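Local coordinates for bottromycin amidohydrolase (Streptomyces purpureus, PDB 6I5S), which probably hydrolyses a thiazoline-containing bottromycin precursor at a two-zinc centre, acting as a gatekeeper of bottromycin biosynthesis in Streptomyces purpureus, at residues L217-A220 with L221-M224; D384-D387 with V388-W391. One frame throughout, in Å; residues are numbered along the deposited sequence.

Contact 1: L217-A220 with L221-M224; sequences LDVA and LRTM
The hydroxyl of Thr223 reaches back one helical turn to the carbonyl of Val219, and backbone bonds, one of them weak, supply the rest of the polar part of this contact. Thr223 OG1 donates to Val219 O over 2.8 Å, approaching 33° out of the carbonyl plane. With chi1 at 58°, OG1 sits between the backbone N and the carbonyl carbon of its own residue, the orientation that turns it back along the helix. The amide of Thr223 reaches Val219 O only weakly, its N-H bent to 125°; the hydroxyl bond is the shorter and the main grip on this oxygen within the turn. Were Thr223 replaced by an alanine, Val219 O would probably be left with little more than that weak amide bond from within the turn. One residue on, Ala220 O takes two donors: Met224 N at 2.9 Å, and Thr223 N at 3.3 Å from above the carbonyl plane. Further back, Leu221 N binds Leu217 O and Arg222 N binds Asp218 O, both in the i to i+4 pattern of an alpha helix.

Apolar contacts lie beside these bonds. Leu217 and Leu221 cross at an angle, Leu217 CG lying 3.9 Å from Leu221 CD1. The sulfur of Met224 meets the methyl of Ala220, with Met224 SD 3.9 Å from Ala220 CB. On the more open side, Arg222 NH2 comes within 3.6 Å of Val219 CG2, and Val219 CA lies over one face of the guanidinium.

In the fold, the short helix 217-223 is flanked by helix 190-203, where Phe193 touches both Thr223 and Met224 and Val197 touches Thr223. Loop residues Phe233 and Val211 meet Leu217 and Ala220, while just beyond Met224 the chain enters strand 226-228.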
loop_
_atom_site.group_PDB
_atom_site.type_symbol
_atom_site.label_atom_id
_atom_site.label_comp_id
_atom_site.label_asym_id
_atom_site.label_seq_id
_atom_site.Cartn_x
_atom_site.Cartn_y
_atom_site.Cartn_z
ATOM N N LEU A 217 21.321 -12.491 0.726
ATOM C CA LEU A 217 20.132 -12.051 1.440
ATOM C C LEU A 217 20.516 -11.312 2.707
ATOM O O LEU A 217 19.915 -10.284 3.042
ATOM C CB LEU A 217 19.239 -13.238 1.781
ATOM C CG LEU A 217 18.070 -13.006 2.682
ATOM C CD1 LEU A 217 17.050 -12.088 2.027
ATOM C CD2 LEU A 217 17.434 -14.359 3.020
ATOM N N ASP A 218 21.499 -11.825 3.436
ATOM C CA ASP A 218 21.841 -11.191 4.703
ATOM C C ASP A 218 22.388 -9.788 4.482
ATOM O O ASP A 218 22.123 -8.890 5.278
ATOM C CB ASP A 218 22.849 -12.038 5.483
ATOM C CG ASP A 218 23.793 -12.766 4.582
ATOM O OD1 ASP A 218 23.316 -13.658 3.836
ATOM O OD2 ASP A 218 24.997 -12.429 4.595
ATOM N N VAL A 219 23.153 -9.584 3.408
ATOM C CA VAL A 219 23.618 -8.235 3.072
ATOM C C VAL A 219 22.443 -7.307 2.749
ATOM O O VAL A 219 22.387 -6.145 3.191
ATOM C CB VAL A 219 24.631 -8.337 1.906
ATOM C CG1 VAL A 219 25.040 -7.003 1.419
ATOM C CG2 VAL A 219 25.821 -9.158 2.320
ATOM N N ALA A 220 21.480 -7.787 1.969
ATOM C CA ALA A 220 20.337 -6.971 1.624
ATOM C C ALA A 220 19.526 -6.610 2.859
ATOM O O ALA A 220 19.065 -5.466 3.000
ATOM C CB ALA A 220 19.464 -7.690 0.613
ATOM N N LEU A 221 19.330 -7.562 3.768
ATOM C CA LEU A 221 18.512 -7.312 4.946
ATOM C C LEU A 221 19.121 -6.250 5.832
ATOM O O LEU A 221 18.399 -5.458 6.436
ATOM C CB LEU A 221 18.311 -8.587 5.763
ATOM C CG LEU A 221 17.442 -9.626 5.093
ATOM C CD1 LEU A 221 17.509 -10.955 5.936
ATOM C CD2 LEU A 221 16.038 -9.173 4.870
ATOM N N ARG A 222 20.436 -6.208 5.942
ATOM C CA ARG A 222 21.027 -5.220 6.822
ATOM C C ARG A 222 21.277 -3.872 6.159
ATOM O O ARG A 222 21.600 -2.923 6.869
ATOM C CB ARG A 222 22.336 -5.749 7.451
ATOM C CG ARG A 222 23.429 -6.067 6.521
ATOM C CD ARG A 222 24.739 -6.446 7.357
ATOM N NE ARG A 222 25.681 -7.255 6.629
ATOM C CZ ARG A 222 26.593 -6.791 5.784
ATOM N NH1 ARG A 222 26.658 -5.485 5.527
ATOM N NH2 ARG A 222 27.439 -7.644 5.193
ATOM N N THR A 223 21.139 -3.750 4.843
ATOM C CA THR A 223 21.397 -2.478 4.164
ATOM C C THR A 223 20.140 -1.833 3.598
ATOM O O THR A 223 20.109 -0.614 3.433
ATOM C CB THR A 223 22.414 -2.633 3.018
ATOM O OG1 THR A 223 21.950 -3.593 2.063
ATOM C CG2 THR A 223 23.785 -3.049 3.522
ATOM N N MET A 224 19.095 -2.596 3.318
ATOM C CA MET A 224 17.888 -2.039 2.723
ATOM C C MET A 224 16.852 -1.669 3.784
ATOM O O MET A 224 16.638 -2.399 4.755
ATOM C CB MET A 224 17.274 -3.035 1.721
ATOM C CG MET A 224 18.213 -3.265 0.491
ATOM S SD MET A 224 17.587 -4.492 -0.681
ATOM C CE MET A 224 16.065 -3.754 -1.311
#

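Contact 2: D384-D387 with V388-W391; sequences DAYD and VMGW
Tyr386, the residue with most surface buried here, meets Trp391 ring to ring where helix 383-388 ends. Trp391 CE3 approaches the edge of the phenol near its plane, 3.7 Å from Tyr386 CD1, and the two side chains cross at an angle. Val388, second to Tyr386 in buried surface, has CG1 between its backbone N and carbonyl carbon (chi1 79°), which sets Val388 CG1 3.2 Å from Ala385 O; its amide closes a helical bond to Asp384 O.

The backbone that brings Trp391, third in buried surface, back to Tyr386 is a Schellman motif. Gly390 leaves the helix with a positive phi of 80°, and Trp391 N donates to Tyr386 O over 3.0 Å, an i to i+5 bond. A CB at position 390 would press on the carbonyl oxygen of Met389, which accounts for glycine at the turn. Gly390 N bonds to Asp387 O from well above the carbonyl plane.

Met389 joins the ring pair: its CE is also 3.7 Å from Tyr386 CD1, and it lies over one face of the Trp391 indole, 3.5 Å above the plane and offset toward the rim. The bend at chi3 (-62°) turns this methyl out of line with the rest of the methionine chain. Tyr386 and Met389 otherwise run side by side in the same direction.

Around this turn, Tyr386 OH is hydrogen-bonded to Gly89 O and the phenol packs on Thr112 and Val91. Trp391 lies against Ala113 of strand 111-116, and Arg342 forms salt bridges with both Asp384 and Asp387.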
loop_
_atom_site.group_PDB
_atom_site.type_symbol
_atom_site.label_atom_id
_atom_site.label_comp_id
_atom_site.label_asym_id
_atom_site.label_seq_id
_atom_site.Cartn_x
_atom_site.Cartn_y
_atom_site.Cartn_z
ATOM N N ASP A 384 4.096 0.858 11.916
ATOM C CA ASP A 384 5.362 0.403 11.332
ATOM C C ASP A 384 5.548 0.947 9.927
ATOM O O ASP A 384 6.685 1.126 9.474
ATOM C CB ASP A 384 5.419 -1.119 11.345
ATOM C CG ASP A 384 6.046 -1.667 12.626
ATOM O OD1 ASP A 384 6.298 -0.877 13.546
ATOM O OD2 ASP A 384 6.322 -2.880 12.699
ATOM N N ALA A 385 4.454 1.237 9.228
ATOM C CA ALA A 385 4.584 1.893 7.918
ATOM C C ALA A 385 5.034 3.343 8.065
ATOM O O ALA A 385 5.859 3.836 7.292
ATOM C CB ALA A 385 3.285 1.814 7.135
ATOM N N TYR A 386 4.529 4.054 9.054
ATOM C CA TYR A 386 5.038 5.415 9.245
ATOM C C TYR A 386 6.523 5.363 9.586
ATOM O O TYR A 386 7.308 6.187 9.134
ATOM C CB TYR A 386 4.257 6.126 10.340
ATOM C CG TYR A 386 2.797 6.355 9.924
ATOM C CD1 TYR A 386 2.497 7.040 8.753
ATOM C CD2 TYR A 386 1.734 5.873 10.684
ATOM C CE1 TYR A 386 1.188 7.246 8.342
ATOM C CE2 TYR A 386 0.386 6.067 10.274
ATOM C CZ TYR A 386 0.142 6.751 9.093
ATOM O OH TYR A 386 -1.144 7.004 8.636
ATOM N N ASP A 387 6.940 4.350 10.343
ATOM C CA ASP A 387 8.378 4.217 10.655
ATOM C C ASP A 387 9.226 3.911 9.418
ATOM O O ASP A 387 10.307 4.516 9.240
ATOM C CB ASP A 387 8.614 3.131 11.724
ATOM C CG ASP A 387 8.330 3.626 13.123
ATOM O OD1 ASP A 387 8.037 4.829 13.296
ATOM O OD2 ASP A 387 8.411 2.811 14.055
ATOM N N VAL A 388 8.762 3.015 8.560
ATOM C CA VAL A 388 9.565 2.662 7.379
ATOM C C VAL A 388 9.685 3.850 6.428
ATOM O O VAL A 388 10.678 3.974 5.682
ATOM C CB VAL A 388 8.982 1.422 6.654
ATOM C CG1 VAL A 388 7.775 1.755 5.763
ATOM C CG2 VAL A 388 10.103 0.756 5.846
ATOM N N MET A 389 8.687 4.728 6.420
ATOM C CA MET A 389 8.731 5.954 5.609
ATOM C C MET A 389 9.508 7.082 6.246
ATOM O O MET A 389 9.708 8.142 5.604
ATOM C CB MET A 389 7.309 6.423 5.338
ATOM C CG MET A 389 6.526 5.511 4.398
ATOM S SD MET A 389 4.899 6.153 3.883
ATOM C CE MET A 389 4.041 6.255 5.461
ATOM N N GLY A 390 9.945 6.921 7.488
ATOM C CA GLY A 390 10.722 7.963 8.102
ATOM C C GLY A 390 9.876 9.096 8.619
ATOM O O GLY A 390 10.405 10.188 8.873
ATOM N N TRP A 391 8.576 8.876 8.755
ATOM C CA TRP A 391 7.642 9.879 9.275
ATOM C C TRP A 391 7.537 9.647 10.770
ATOM O O TRP A 391 6.815 8.753 11.217
ATOM C CB TRP A 391 6.260 9.757 8.639
ATOM C CG TRP A 391 6.224 9.962 7.151
ATOM C CD1 TRP A 391 7.272 10.275 6.347
ATOM C CD2 TRP A 391 5.065 9.911 6.304
ATOM N NE1 TRP A 391 6.831 10.418 5.047
ATOM C CE2 TRP A 391 5.492 10.195 4.993
ATOM C CE3 TRP A 391 3.729 9.680 6.531
ATOM C CZ2 TRP A 391 4.611 10.238 3.909
ATOM C CZ3 TRP A 391 2.833 9.700 5.448
ATOM C CH2 TRP A 391 3.280 9.936 4.166
#

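How the contacts relate
Contact 1 spans the whole short helix 217-223 and its exit, contact 2 the end of helix 383-388 and the loop that follows. Their centres are 18 Å apart and their nearest atoms about 7 Å, so they do not touch. Arg225, directly after contact 1, donates through NH1 to Val388 O and thus connects the two regions. Contact 1 is the more peripheral, its centre about 22 Å from the chain centre against 12 Å for contact 2. The side chain of Met224 is about 10 Å from a zinc ion. Contact 2 packs on strand 84-95, which carries the zinc ligand His94.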